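Long-range contacts in acetyl-xylan esterase (Streptomyces lividans, PDB 2CC0), which hydrolyses acetyl ester groups from xylan as a metal-ion-dependent family 4 carbohydrate esterase taking part in plant cell wall degradation: residues G30-M35 / G56-N61; V122-D127 / V151-D156; S128-N133 / D156-T161. All blocks are in the same frame, centred on the assembly; numbering follows the deposited sequence.

How the contacts relate
Contacts 1 and 2 each pair neighbouring strands of the same curled parallel sheet, 34-37 with 58-61 and 126-127 with 151-155, their centres about 13 Å apart. Both rest on backbone hydrogen bonds, to which contact 2 adds the D125 carboxylate. Contact 1 is the more buried, packing methionine and alanine inside, with an arginine-tryptophan pair at its start; contact 2 is partly buried, with acetate beside it and a salt bridge to the second subunit. Contact 3 joins a loop to a helix start: its D130, P158 and T161 are buried, its two tryptophans at the surface. It touches contact 2: they share D156, and D130 accepts a hydrogen bond from H155 N.

Contact 1: G30-M35 / G56-N61; sequences GLRATM and GMWVAN
R32 and W58 both leave the main chain with CG anti to the carbonyl carbon, and a bend at chi3 of R32 (75°) then turns its guanidinium so that one face lies against the indole and its edge meets G56 O. W58 CZ2 lies over the centre of that face, 3.4 Å from R32 CZ, with the two planes 27° apart. R32 NE meanwhile donates to a lone pair of G56 O (2.8 Å) along a nearly straight path of 172°, while NH2 adds a weak bond to the same oxygen and reaches M57 O through a water. Glycine suits position 56: it ends helix 46-54 in a Schellman motif with positive phi, and a CB would jam against the preceding carbonyl O and lie close to R32 NE. Beyond this corner the segments become adjacent parallel strands, 34-37 and 58-61, joined by a helical crossover in the barrel-like polysaccharide deacetylase fold. The bonds alternate as parallel pairing requires: W58 N to A33 O (3.0 Å), M35 N to W58 O (2.8 Å) and A60 N to M35 O (2.8 Å). On the face that carries M35 and V59, the flexible, unbranched chains of M35 and M57 meet, M35 CG on M57 CB (3.7 Å), and lie against L22, L23 and L26 of helix 19-28. M57 SD lies 3.3 Å from A33 N, a buried amide without a hydrogen-bond partner in the model. On the other face T34 turns OG1 toward the W58 ring and sets CG2 against A60 CB (3.8 Å), a small methyl that fits the close approach.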
ATOM      1  N   GLY A  30     -25.285  -5.742  -2.410  1.00 14.98           N
ATOM      2  CA  GLY A  30     -24.574  -6.337  -1.285  1.00 15.00           C
ATOM      3  C   GLY A  30     -23.129  -5.893  -1.200  1.00 14.54           C
ATOM      4  O   GLY A  30     -22.268  -6.650  -0.730  1.00 15.45           O
ATOM      5  N   LEU A  31     -22.860  -4.678  -1.664  1.00 12.88           N
ATOM      6  CA  LEU A  31     -21.475  -4.174  -1.705  1.00 12.10           C
ATOM      7  C   LEU A  31     -21.264  -3.059  -0.682  1.00 11.57           C
ATOM      8  O   LEU A  31     -22.159  -2.234  -0.444  1.00 12.33           O
ATOM      9  CB  LEU A  31     -21.142  -3.627  -3.104  1.00 11.20           C
ATOM     10  CG  LEU A  31     -21.175  -4.576  -4.295  1.00 12.06           C
ATOM     11  CD1 LEU A  31     -21.002  -3.735  -5.558  1.00 12.53           C
ATOM     12  CD2 LEU A  31     -20.075  -5.631  -4.134  1.00 14.05           C
ATOM     13  N   ARG A  32     -20.073  -3.039  -0.088  1.00 10.72           N
ATOM     14  CA  ARG A  32     -19.643  -1.959   0.791  1.00  9.71           C
ATOM     15  C   ARG A  32     -18.420  -1.310   0.159  1.00  8.92           C
ATOM     16  O   ARG A  32     -17.707  -1.938  -0.653  1.00  8.75           O
ATOM     17  CB  ARG A  32     -19.329  -2.463   2.195  1.00  9.50           C
ATOM     18  CG  ARG A  32     -20.555  -3.172   2.838  1.00 11.67           C
ATOM     19  CD  ARG A  32     -20.219  -3.749   4.176  1.00 13.41           C
ATOM     20  NE  ARG A  32     -20.124  -2.675   5.162  1.00 12.24           N
ATOM     21  CZ  ARG A  32     -19.821  -2.842   6.445  1.00 15.47           C
ATOM     22  NH1 ARG A  32     -19.578  -4.067   6.936  1.00 16.80           N
ATOM     23  NH2 ARG A  32     -19.764  -1.786   7.250  1.00 16.52           N
ATOM     24  N   ALA A  33     -18.190  -0.051   0.507  1.00  8.40           N
ATOM     25  CA  ALA A  33     -17.118   0.696  -0.148  1.00  7.92           C
ATOM     26  C   ALA A  33     -16.685   1.841   0.728  1.00  7.49           C
ATOM     27  O   ALA A  33     -17.371   2.173   1.726  1.00  7.89           O
ATOM     28  CB  ALA A  33     -17.607   1.200  -1.498  1.00  7.13           C
ATOM     29  N   THR A  34     -15.531   2.421   0.377  1.00  6.57           N
ATOM     30  CA  THR A  34     -15.002   3.584   1.056  1.00  6.76           C
ATOM     31  C   THR A  34     -15.202   4.821   0.200  1.00  6.83           C
ATOM     32  O   THR A  34     -14.776   4.855  -0.970  1.00  6.54           O
ATOM     33  CB  THR A  34     -13.492   3.410   1.399  1.00  7.30           C
ATOM     34  OG1 THR A  34     -13.347   2.243   2.183  1.00  8.17           O
ATOM     35  CG2 THR A  34     -13.012   4.619   2.232  1.00  8.48           C
ATOM     36  N   MET A  35     -15.877   5.812   0.782  1.00  6.74           N
ATOM     37  CA  MET A  35     -16.213   7.074   0.074  1.00  7.39           C
ATOM     38  C   MET A  35     -15.194   8.127   0.503  1.00  7.02           C
ATOM     39  O   MET A  35     -15.200   8.551   1.684  1.00  7.17           O
ATOM     40  CB  MET A  35     -17.639   7.547   0.420  1.00  8.49           C
ATOM     41  CG  MET A  35     -18.683   6.401   0.531  1.00 11.33           C
ATOM     42  SD  MET A  35     -18.740   5.310  -0.907  1.00 12.42           S
ATOM     43  CE  MET A  35     -19.813   6.224  -2.003  1.00 15.90           C
ATOM     44  N   GLY A  56     -23.815   1.462   4.835  1.00 10.63           N
ATOM     45  CA  GLY A  56     -22.769   0.489   5.159  1.00 11.25           C
ATOM     46  C   GLY A  56     -21.420   0.874   4.579  1.00 10.49           C
ATOM     47  O   GLY A  56     -20.530   0.030   4.485  1.00 11.30           O
ATOM     48  N   MET A  57     -21.252   2.147   4.228  1.00  9.85           N
ATOM     49  CA  MET A  57     -19.943   2.614   3.679  1.00  8.51           C
ATOM     50  C   MET A  57     -19.033   3.141   4.794  1.00  9.04           C
ATOM     51  O   MET A  57     -19.504   3.469   5.888  1.00  9.23           O
ATOM     52  CB  MET A  57     -20.141   3.736   2.638  1.00  9.14           C
ATOM     53  CG  MET A  57     -21.201   3.429   1.554  1.00  8.99           C
ATOM     54  SD  MET A  57     -20.861   1.881   0.688  1.00 11.48           S
ATOM     55  CE  MET A  57     -22.519   1.216   0.403  1.00 10.86           C
ATOM     56  N   TRP A  58     -17.740   3.247   4.492  1.00  8.13           N
ATOM     57  CA  TRP A  58     -16.753   3.938   5.337  1.00  8.54           C
ATOM     58  C   TRP A  58     -16.491   5.262   4.657  1.00  8.85           C
ATOM     59  O   TRP A  58     -16.576   5.362   3.429  1.00 10.09           O
ATOM     60  CB  TRP A  58     -15.472   3.116   5.474  1.00 10.73           C
ATOM     61  CG  TRP A  58     -15.796   1.772   6.054  1.00 11.48           C
ATOM     62  CD1 TRP A  58     -16.029   1.488   7.374  1.00 14.69           C
ATOM     63  CD2 TRP A  58     -15.993   0.545   5.333  1.00 11.92           C
ATOM     64  NE1 TRP A  58     -16.349   0.140   7.522  1.00 15.53           N
ATOM     65  CE2 TRP A  58     -16.334  -0.456   6.285  1.00 13.63           C
ATOM     66  CE3 TRP A  58     -15.913   0.190   3.983  1.00 10.66           C
ATOM     67  CZ2 TRP A  58     -16.581  -1.800   5.921  1.00 13.04           C
ATOM     68  CZ3 TRP A  58     -16.166  -1.145   3.619  1.00 13.37           C
ATOM     69  CH2 TRP A  58     -16.505  -2.125   4.591  1.00 13.31           C
ATOM     70  N   VAL A  59     -16.228   6.283   5.454  1.00  7.78           N
ATOM     71  CA  VAL A  59     -16.051   7.636   4.910  1.00  7.71           C
ATOM     72  C   VAL A  59     -14.611   8.057   5.202  1.00  7.84           C
ATOM     73  O   VAL A  59     -14.109   7.895   6.327  1.00  8.33           O
ATOM     74  CB  VAL A  59     -17.035   8.649   5.552  1.00  8.09           C
ATOM     75  CG1 VAL A  59     -16.876  10.013   4.866  1.00  9.52           C
ATOM     76  CG2 VAL A  59     -18.472   8.118   5.439  1.00  8.92           C
ATOM     77  N   ALA A  60     -13.964   8.599   4.176  1.00  7.22           N
ATOM     78  CA  ALA A  60     -12.562   8.964   4.249  1.00  5.97           C
ATOM     79  C   ALA A  60     -12.323  10.362   3.682  1.00  6.47           C
ATOM     80  O   ALA A  60     -13.232  10.983   3.124  1.00  7.40           O
ATOM     81  CB  ALA A  60     -11.692   7.918   3.536  1.00  6.67           C
ATOM     82  N   ASN A  61     -11.109  10.855   3.911  1.00  6.08           N
ATOM     83  CA  ASN A  61     -10.728  12.269   3.658  1.00  6.37           C
ATOM     84  C   ASN A  61     -10.114  12.424   2.267  1.00  6.38           C
ATOM     85  O   ASN A  61      -9.141  11.720   1.940  1.00  7.05           O
ATOM     86  CB  ASN A  61      -9.738  12.683   4.777  1.00  7.12           C
ATOM     87  CG  ASN A  61      -9.333  14.159   4.754  1.00  7.68           C
ATOM     88  OD1 ASN A  61      -9.088  14.759   3.701  1.00  7.54           O
ATOM     89  ND2 ASN A  61      -9.164  14.720   5.964  1.00  7.83           N
TER
HETATM   90  O   HOH W   1     -20.386   1.378   7.719  1.00 23.35           O

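Contact 2: V122-D127 / V151-D156; sequences VIWDVD and VILMHD. With ACT (acetate ion), chain D.
V126 pairs with I152 and D127 with L153 as parallel bridges, the CA atoms of V126 and I152 being 4.7 Å apart. Just before them the chain kinks at D125, and two successive amides converge on one carbonyl: V151 O accepts from D125 N (2.8 Å) and V126 N (3.2 Å). L153 N then binds V126 O (2.9 Å). The D125 side chain completes the start of the pairing, because OD2 receives V151 N (2.9 Å) on its anti side, 17° out of the carboxylate plane; OD1 forms a salt bridge with R188 of the second subunit. An aspartate suits this edge, its short chain letting one oxygen face its own strand partner and the other the neighbouring chain. The strands bracket helix 136-144 in a beta-alpha-beta unit of the deacetylase barrel, and V126 CG1 and I152 CD1 meet at 3.8 Å on the side that helix covers, near A142. On the other side, chi1 of 53° sets W124 CG between its backbone N and carbonyl carbon, and the indole lies alongside L153. L153 CD2 sits 3.7 Å over the centroid of the six-membered ring, only 1° off its normal, a CH-pi contact that suits a branched aliphatic chain. The same methyl touches D127 OD1, an oxygen hydrogen-bonded to Q129 N and W131 NE1. L153 and H155 lie beside the zinc site, H155 touching the ligand D13. Acetate, the acid product of deacetylation though here probably from the crystallisation liquor, rests its methyl 3.4 Å from W124 CZ3 and takes a weak bond from H155 NE2 and another from Y103 N.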
ATOM      1  N   VAL A 122      -3.878   6.518   1.043  1.00  7.97           N
ATOM      2  CA  VAL A 122      -4.430   5.455   0.220  1.00  8.72           C
ATOM      3  C   VAL A 122      -4.468   5.932  -1.219  1.00  9.32           C
ATOM      4  O   VAL A 122      -5.223   6.847  -1.562  1.00  9.98           O
ATOM      5  CB  VAL A 122      -5.855   5.079   0.672  1.00  8.75           C
ATOM      6  CG1 VAL A 122      -6.443   4.014  -0.267  1.00  9.93           C
ATOM      7  CG2 VAL A 122      -5.834   4.573   2.129  1.00  8.90           C
ATOM      8  N   ILE A 123      -3.621   5.332  -2.051  1.00  9.85           N
ATOM      9  CA  ILE A 123      -3.625   5.569  -3.488  0.50  9.50           C
ATOM     10  C   ILE A 123      -4.586   4.546  -4.105  1.00 10.40           C
ATOM     11  O   ILE A 123      -5.737   4.475  -3.727  1.00 11.58           O
ATOM     12  CB  ILE A 123      -2.172   5.519  -4.084  0.50  9.56           C
ATOM     13  CG1 ILE A 123      -1.204   6.320  -3.200  0.50  8.76           C
ATOM     14  CG2 ILE A 123      -2.148   6.072  -5.515  0.50 10.00           C
ATOM     15  CD1 ILE A 123      -1.518   7.852  -3.136  0.50  9.45           C
ATOM     16  N   TRP A 124      -4.104   3.717  -5.021  1.00 10.35           N
ATOM     17  CA  TRP A 124      -4.944   2.660  -5.604  1.00 10.06           C
ATOM     18  C   TRP A 124      -4.029   1.696  -6.363  1.00 10.37           C
ATOM     19  O   TRP A 124      -2.859   2.012  -6.647  1.00 11.26           O
ATOM     20  CB  TRP A 124      -6.046   3.211  -6.548  1.00 10.78           C
ATOM     21  CG  TRP A 124      -5.504   4.108  -7.595  1.00 10.47           C
ATOM     22  CD1 TRP A 124      -4.957   3.731  -8.800  1.00 11.44           C
ATOM     23  CD2 TRP A 124      -5.409   5.537  -7.536  1.00 11.40           C
ATOM     24  NE1 TRP A 124      -4.522   4.842  -9.492  1.00 11.70           N
ATOM     25  CE2 TRP A 124      -4.793   5.963  -8.744  1.00 12.34           C
ATOM     26  CE3 TRP A 124      -5.786   6.509  -6.581  1.00 11.25           C
ATOM     27  CZ2 TRP A 124      -4.540   7.321  -9.026  1.00 12.05           C
ATOM     28  CZ3 TRP A 124      -5.515   7.869  -6.856  1.00 11.15           C
ATOM     29  CH2 TRP A 124      -4.907   8.249  -8.077  1.00 13.06           C
ATOM     30  N   ASP A 125      -4.568   0.515  -6.642  1.00  9.55           N
ATOM     31  CA  ASP A 125      -3.898  -0.495  -7.471  1.00  9.72           C
ATOM     32  C   ASP A 125      -4.389  -0.409  -8.925  1.00 10.47           C
ATOM     33  O   ASP A 125      -3.625  -0.645  -9.877  1.00 12.50           O
ATOM     34  CB  ASP A 125      -4.170  -1.895  -6.896  1.00 10.08           C
ATOM     35  CG  ASP A 125      -3.538  -2.060  -5.528  1.00 11.74           C
ATOM     36  OD1 ASP A 125      -2.294  -2.257  -5.506  1.00 15.82           O
ATOM     37  OD2 ASP A 125      -4.233  -1.948  -4.483  1.00 11.32           O
ATOM     38  N   VAL A 126      -5.679  -0.123  -9.091  1.00 10.67           N
ATOM     39  CA  VAL A 126      -6.283  -0.046 -10.414  1.00 10.55           C
ATOM     40  C   VAL A 126      -7.084   1.237 -10.506  1.00 10.57           C
ATOM     41  O   VAL A 126      -7.818   1.580  -9.566  1.00  9.71           O
ATOM     42  CB  VAL A 126      -7.228  -1.250 -10.612  1.00 10.60           C
ATOM     43  CG1 VAL A 126      -8.070  -1.136 -11.908  1.00 12.19           C
ATOM     44  CG2 VAL A 126      -6.455  -2.574 -10.560  1.00 12.83           C
ATOM     45  N   ASP A 127      -6.935   1.949 -11.626  1.00 10.56           N
ATOM     46  CA  ASP A 127      -7.724   3.150 -11.898  1.00 11.93           C
ATOM     47  C   ASP A 127      -8.803   2.716 -12.892  1.00 11.53           C
ATOM     48  O   ASP A 127      -8.486   2.291 -14.009  1.00 12.89           O
ATOM     49  CB  ASP A 127      -6.826   4.256 -12.466  1.00 13.17           C
ATOM     50  CG  ASP A 127      -7.598   5.506 -12.911  1.00 15.25           C
ATOM     51  OD1 ASP A 127      -8.825   5.579 -12.723  1.00 15.87           O
ATOM     52  OD2 ASP A 127      -6.953   6.427 -13.471  1.00 21.30           O
ATOM     53  N   VAL A 151      -7.051  -2.369  -4.272  1.00  7.93           N
ATOM     54  CA  VAL A 151      -7.936  -1.203  -4.172  1.00  8.19           C
ATOM     55  C   VAL A 151      -8.160  -0.605  -5.567  1.00  8.58           C
ATOM     56  O   VAL A 151      -7.209  -0.408  -6.321  1.00  8.78           O
ATOM     57  CB  VAL A 151      -7.286  -0.150  -3.254  1.00  7.99           C
ATOM     58  CG1 VAL A 151      -8.059   1.129  -3.281  1.00  8.23           C
ATOM     59  CG2 VAL A 151      -7.123  -0.657  -1.799  1.00  9.96           C
ATOM     60  N   ILE A 152      -9.419  -0.302  -5.899  1.00  8.35           N
ATOM     61  CA  ILE A 152      -9.738   0.325  -7.186  1.00  9.24           C
ATOM     62  C   ILE A 152     -10.280   1.755  -6.984  1.00  9.33           C
ATOM     63  O   ILE A 152     -11.117   1.980  -6.108  1.00  8.87           O
ATOM     64  CB  ILE A 152     -10.758  -0.518  -8.019  1.00  9.36           C
ATOM     65  CG1 ILE A 152     -11.007   0.156  -9.380  1.00  9.47           C
ATOM     66  CG2 ILE A 152     -12.060  -0.763  -7.228  1.00 10.16           C
ATOM     67  CD1 ILE A 152     -11.587  -0.768 -10.449  1.00 11.36           C
ATOM     68  N   LEU A 153      -9.783   2.687  -7.802  1.00  8.58           N
ATOM     69  CA  LEU A 153     -10.281   4.053  -7.863  1.00  8.38           C
ATOM     70  C   LEU A 153     -11.517   4.163  -8.758  1.00  8.79           C
ATOM     71  O   LEU A 153     -11.464   3.886  -9.973  1.00  8.85           O
ATOM     72  CB  LEU A 153      -9.181   4.978  -8.413  1.00  8.18           C
ATOM     73  CG  LEU A 153      -9.608   6.414  -8.736  1.00  8.86           C
ATOM     74  CD1 LEU A 153     -10.032   7.162  -7.450  1.00  9.87           C
ATOM     75  CD2 LEU A 153      -8.493   7.156  -9.479  1.00  9.91           C
ATOM     76  N   MET A 154     -12.635   4.591  -8.149  1.00  8.68           N
ATOM     77  CA  MET A 154     -13.818   4.989  -8.916  1.00  9.91           C
ATOM     78  C   MET A 154     -14.278   6.332  -8.354  1.00  9.32           C
ATOM     79  O   MET A 154     -13.732   6.792  -7.351  1.00  8.43           O
ATOM     80  CB  MET A 154     -14.925   3.927  -8.818  1.00  9.60           C
ATOM     81  CG  MET A 154     -14.549   2.637  -9.551  1.00 10.53           C
ATOM     82  SD  MET A 154     -15.849   1.406  -9.448  1.00 13.56           S
ATOM     83  CE  MET A 154     -15.617   0.922  -7.733  1.00 13.24           C
ATOM     84  N   HIS A 155     -15.278   6.929  -8.988  1.00  9.03           N
ATOM     85  CA  HIS A 155     -15.796   8.222  -8.539  1.00  9.88           C
ATOM     86  C   HIS A 155     -17.284   8.181  -8.262  1.00 10.69           C
ATOM     87  O   HIS A 155     -17.992   7.329  -8.796  1.00 10.79           O
ATOM     88  CB  HIS A 155     -15.454   9.296  -9.567  1.00  9.61           C
ATOM     89  CG  HIS A 155     -13.977   9.555  -9.647  1.00  9.88           C
ATOM     90  ND1 HIS A 155     -13.106   8.693 -10.282  1.00 10.86           N
ATOM     91  CD2 HIS A 155     -13.217  10.534  -9.107  1.00 11.87           C
ATOM     92  CE1 HIS A 155     -11.873   9.143 -10.146  1.00 10.41           C
ATOM     93  NE2 HIS A 155     -11.912  10.261  -9.443  1.00 11.66           N
ATOM     94  N   ASP A 156     -17.739   9.147  -7.456  1.00 11.22           N
ATOM     95  CA  ASP A 156     -19.131   9.250  -6.996  1.00 12.41           C
ATOM     96  C   ASP A 156     -20.112   9.642  -8.129  1.00 13.07           C
ATOM     97  O   ASP A 156     -21.268   9.235  -8.106  1.00 14.42           O
ATOM     98  CB  ASP A 156     -19.127  10.250  -5.827  1.00 12.94           C
ATOM     99  CG  ASP A 156     -20.513  10.744  -5.418  1.00 14.38           C
ATOM    100  OD1 ASP A 156     -20.915  11.798  -5.946  1.00 16.43           O
ATOM    101  OD2 ASP A 156     -21.138  10.131  -4.514  1.00 15.63           O
TER
HETATM  102  C   ACT D 201      -8.487  11.592  -7.035  0.50 11.49           C
HETATM  103  O   ACT D 201      -8.159  12.755  -7.368  0.50 11.03           O
HETATM  104  OXT ACT D 201      -9.714  11.287  -7.083  0.50 11.77           O
HETATM  105  CH3 ACT D 201      -7.449  10.608  -6.584  0.50 12.03           C

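Contact 3: S128-N133 / D156-T161; sequences SQDWNN and DWPANT
D130 carries the contact, meeting T161 and P158 with its side chain and P158 again with its carbonyl. A chi1 of 64° sets its CG between the backbone N and the carbonyl carbon, and from there the carboxylate extends toward the first turn of helix 159-174. T161 OG1 donates to the anti lone pair of D130 OD2 at 2.7 Å, and the same oxygen also receives the backbone N of H155, just ahead of D156. P158, the N-cap residue of the helix, pushes its ring edge into the space beside D130: P158 CG lies 3.5 Å from D130 O and 3.7 Å from D130 OD2. Proline fits here, since this position before the helix needs no amide proton and its compact ring fills the step between loop and helix. W157, second in the area it buries, brings only the far end of its indole across, with CZ2 3.8 Å from W131 CA and 4.0 Å from W131 CB, in an oblique approach. Its own neighbour P158 lays CD 3.4 Å above one indole face, near the rim. Ahead of D130 an ST turn, with D130 N bonded to S128 OG (3.1 Å), shapes the loop that leaves strand 126-127 and presents the aspartate. Were D130 an alanine, the T161 hydroxyl and the H155 amide would probably lose the acceptor they share, and the space beside P158 would be less well filled. With two donors from different parts of the chain meeting on one buried oxygen, the carboxylate is probably held in one orientation, and the loop, the H155 backbone and the helix start are tied together.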
ATOM      1  N   SER A 128     -10.070   2.795 -12.481  1.00 11.00           N
ATOM      2  CA  SER A 128     -11.182   2.388 -13.333  1.00 11.74           C
ATOM      3  C   SER A 128     -11.315   3.292 -14.555  1.00 12.38           C
ATOM      4  O   SER A 128     -11.998   2.936 -15.523  1.00 13.04           O
ATOM      5  CB  SER A 128     -12.493   2.442 -12.530  1.00 12.05           C
ATOM      6  OG  SER A 128     -12.918   3.794 -12.342  1.00 11.88           O
ATOM      7  N   GLN A 129     -10.688   4.473 -14.497  1.00 12.42           N
ATOM      8  CA  GLN A 129     -10.811   5.508 -15.544  1.00 13.15           C
ATOM      9  C   GLN A 129     -12.242   6.027 -15.731  1.00 13.52           C
ATOM     10  O   GLN A 129     -12.556   6.636 -16.770  1.00 13.60           O
ATOM     11  CB  GLN A 129     -10.250   5.010 -16.897  1.00 14.48           C
ATOM     12  CG  GLN A 129      -8.735   4.830 -16.830  1.00 17.74           C
ATOM     13  CD  GLN A 129      -8.023   6.053 -17.330  1.00 23.30           C
ATOM     14  OE1 GLN A 129      -8.134   6.401 -18.514  1.00 26.31           O
ATOM     15  NE2 GLN A 129      -7.260   6.699 -16.464  1.00 24.82           N
ATOM     16  N   ASP A 130     -13.102   5.822 -14.730  1.00 13.52           N
ATOM     17  CA  ASP A 130     -14.499   6.262 -14.846  1.00 13.80           C
ATOM     18  C   ASP A 130     -14.614   7.790 -14.981  1.00 14.29           C
ATOM     19  O   ASP A 130     -15.583   8.301 -15.542  1.00 16.39           O
ATOM     20  CB  ASP A 130     -15.373   5.677 -13.722  1.00 13.40           C
ATOM     21  CG  ASP A 130     -14.988   6.158 -12.335  1.00 12.50           C
ATOM     22  OD1 ASP A 130     -13.860   6.699 -12.141  1.00 12.82           O
ATOM     23  OD2 ASP A 130     -15.850   5.959 -11.426  1.00 12.27           O
ATOM     24  N   TRP A 131     -13.602   8.495 -14.497  1.00 14.61           N
ATOM     25  CA  TRP A 131     -13.511   9.959 -14.579  1.00 16.01           C
ATOM     26  C   TRP A 131     -13.070  10.428 -15.974  1.00 17.25           C
ATOM     27  O   TRP A 131     -13.150  11.624 -16.291  1.00 17.35           O
ATOM     28  CB  TRP A 131     -12.500  10.456 -13.546  1.00 16.34           C
ATOM     29  CG  TRP A 131     -11.126   9.884 -13.794  1.00 17.93           C
ATOM     30  CD1 TRP A 131     -10.652   8.671 -13.376  1.00 17.66           C
ATOM     31  CD2 TRP A 131     -10.068  10.492 -14.559  1.00 17.96           C
ATOM     32  NE1 TRP A 131      -9.359   8.493 -13.818  1.00 18.45           N
ATOM     33  CE2 TRP A 131      -8.981   9.589 -14.555  1.00 18.95           C
ATOM     34  CE3 TRP A 131      -9.936  11.719 -15.245  1.00 19.05           C
ATOM     35  CZ2 TRP A 131      -7.763   9.876 -15.205  1.00 19.07           C
ATOM     36  CZ3 TRP A 131      -8.729  12.006 -15.891  1.00 19.03           C
ATOM     37  CH2 TRP A 131      -7.657  11.089 -15.863  1.00 19.64           C
ATOM     38  N   ASN A 132     -12.567   9.483 -16.771  1.00 17.72           N
ATOM     39  CA  ASN A 132     -11.970   9.755 -18.087  1.00 19.60           C
ATOM     40  C   ASN A 132     -12.752   9.054 -19.193  1.00 20.43           C
ATOM     41  O   ASN A 132     -12.161   8.562 -20.173  1.00 21.10           O
ATOM     42  CB  ASN A 132     -10.484   9.322 -18.094  1.00 19.50           C
ATOM     43  CG  ASN A 132      -9.680   9.904 -19.279  1.00 22.18           C
ATOM     44  OD1 ASN A 132     -10.020  10.950 -19.820  1.00 23.32           O
ATOM     45  ND2 ASN A 132      -8.591   9.222 -19.655  1.00 25.08           N
ATOM     46  N   ASN A 133     -14.078   9.025 -19.031  1.00 21.60           N
ATOM     47  CA  ASN A 133     -15.025   8.486 -20.018  1.00 22.61           C
ATOM     48  C   ASN A 133     -14.996   6.975 -20.267  1.00 22.10           C
ATOM     49  O   ASN A 133     -15.479   6.500 -21.295  1.00 22.98           O
ATOM     50  CB  ASN A 133     -14.948   9.263 -21.348  1.00 23.59           C
ATOM     51  CG  ASN A 133     -15.568  10.657 -21.241  1.00 25.76           C
ATOM     52  OD1 ASN A 133     -14.863  11.673 -21.265  1.00 29.12           O
ATOM     53  ND2 ASN A 133     -16.884  10.708 -21.106  1.00 26.57           N
ATOM     54  N   ASP A 156     -17.739   9.147  -7.456  1.00 11.22           N
ATOM     55  CA  ASP A 156     -19.131   9.250  -6.996  1.00 12.41           C
ATOM     56  C   ASP A 156     -20.112   9.642  -8.129  1.00 13.07           C
ATOM     57  O   ASP A 156     -21.268   9.235  -8.106  1.00 14.42           O
ATOM     58  CB  ASP A 156     -19.127  10.250  -5.827  1.00 12.94           C
ATOM     59  CG  ASP A 156     -20.513  10.744  -5.418  1.00 14.38           C
ATOM     60  OD1 ASP A 156     -20.915  11.798  -5.946  1.00 16.43           O
ATOM     61  OD2 ASP A 156     -21.138  10.131  -4.514  1.00 15.63           O
ATOM     62  N   TRP A 157     -19.626  10.389  -9.121  1.00 13.20           N
ATOM     63  CA  TRP A 157     -20.485  11.038 -10.135  1.00 13.93           C
ATOM     64  C   TRP A 157     -20.744  10.335 -11.498  1.00 14.68           C
ATOM     65  O   TRP A 157     -21.799  10.576 -12.101  1.00 16.12           O
ATOM     66  CB  TRP A 157     -20.021  12.491 -10.348  1.00 15.10           C
ATOM     67  CG  TRP A 157     -18.603  12.613 -10.768  1.00 15.36           C
ATOM     68  CD1 TRP A 157     -17.535  12.878  -9.972  1.00 15.73           C
ATOM     69  CD2 TRP A 157     -18.099  12.476 -12.103  1.00 16.60           C
ATOM     70  NE1 TRP A 157     -16.377  12.911 -10.738  1.00 16.43           N
ATOM     71  CE2 TRP A 157     -16.708  12.673 -12.048  1.00 16.22           C
ATOM     72  CE3 TRP A 157     -18.704  12.230 -13.345  1.00 17.25           C
ATOM     73  CZ2 TRP A 157     -15.884  12.597 -13.198  1.00 15.10           C
ATOM     74  CZ3 TRP A 157     -17.894  12.148 -14.489  1.00 17.10           C
ATOM     75  CH2 TRP A 157     -16.502  12.335 -14.397  1.00 16.08           C
ATOM     76  N   PRO A 158     -19.794   9.521 -12.028  1.00 14.27           N
ATOM     77  CA  PRO A 158     -20.056   9.026 -13.407  1.00 14.61           C
ATOM     78  C   PRO A 158     -21.288   8.123 -13.567  1.00 15.03           C
ATOM     79  O   PRO A 158     -21.511   7.210 -12.772  1.00 15.28           O
ATOM     80  CB  PRO A 158     -18.759   8.262 -13.773  1.00 13.89           C
ATOM     81  CG  PRO A 158     -17.694   8.822 -12.834  1.00 13.00           C
ATOM     82  CD  PRO A 158     -18.474   9.069 -11.533  1.00 13.60           C
ATOM     83  N   ALA A 159     -22.104   8.389 -14.586  1.00 15.86           N
ATOM     84  CA  ALA A 159     -23.250   7.539 -14.862  1.00 16.45           C
ATOM     85  C   ALA A 159     -22.871   6.076 -15.154  1.00 16.41           C
ATOM     86  O   ALA A 159     -23.577   5.146 -14.758  1.00 16.87           O
ATOM     87  CB  ALA A 159     -24.081   8.131 -16.006  1.00 16.94           C
ATOM     88  N   ASN A 160     -21.739   5.864 -15.828  1.00 16.46           N
ATOM     89  CA  ASN A 160     -21.333   4.507 -16.183  1.00 16.34           C
ATOM     90  C   ASN A 160     -20.900   3.701 -14.955  1.00 15.38           C
ATOM     91  O   ASN A 160     -21.013   2.467 -14.939  1.00 15.13           O
ATOM     92  CB  ASN A 160     -20.218   4.510 -17.231  1.00 16.23           C
ATOM     93  CG  ASN A 160     -20.666   5.084 -18.553  1.00 18.54           C
ATOM     94  OD1 ASN A 160     -21.867   5.308 -18.780  1.00 20.25           O
ATOM     95  ND2 ASN A 160     -19.703   5.347 -19.432  1.00 19.01           N
ATOM     96  N   THR A 161     -20.422   4.409 -13.926  1.00 14.97           N
ATOM     97  CA  THR A 161     -20.120   3.767 -12.642  1.00 14.18           C
ATOM     98  C   THR A 161     -21.396   3.258 -11.960  1.00 14.12           C
ATOM     99  O   THR A 161     -21.471   2.105 -11.543  1.00 13.61           O
ATOM    100  CB  THR A 161     -19.293   4.702 -11.772  1.00 14.23           C
ATOM    101  OG1 THR A 161     -18.094   5.025 -12.496  1.00 13.94           O
ATOM    102  CG2 THR A 161     -18.945   4.060 -10.393  1.00 14.35           C
TER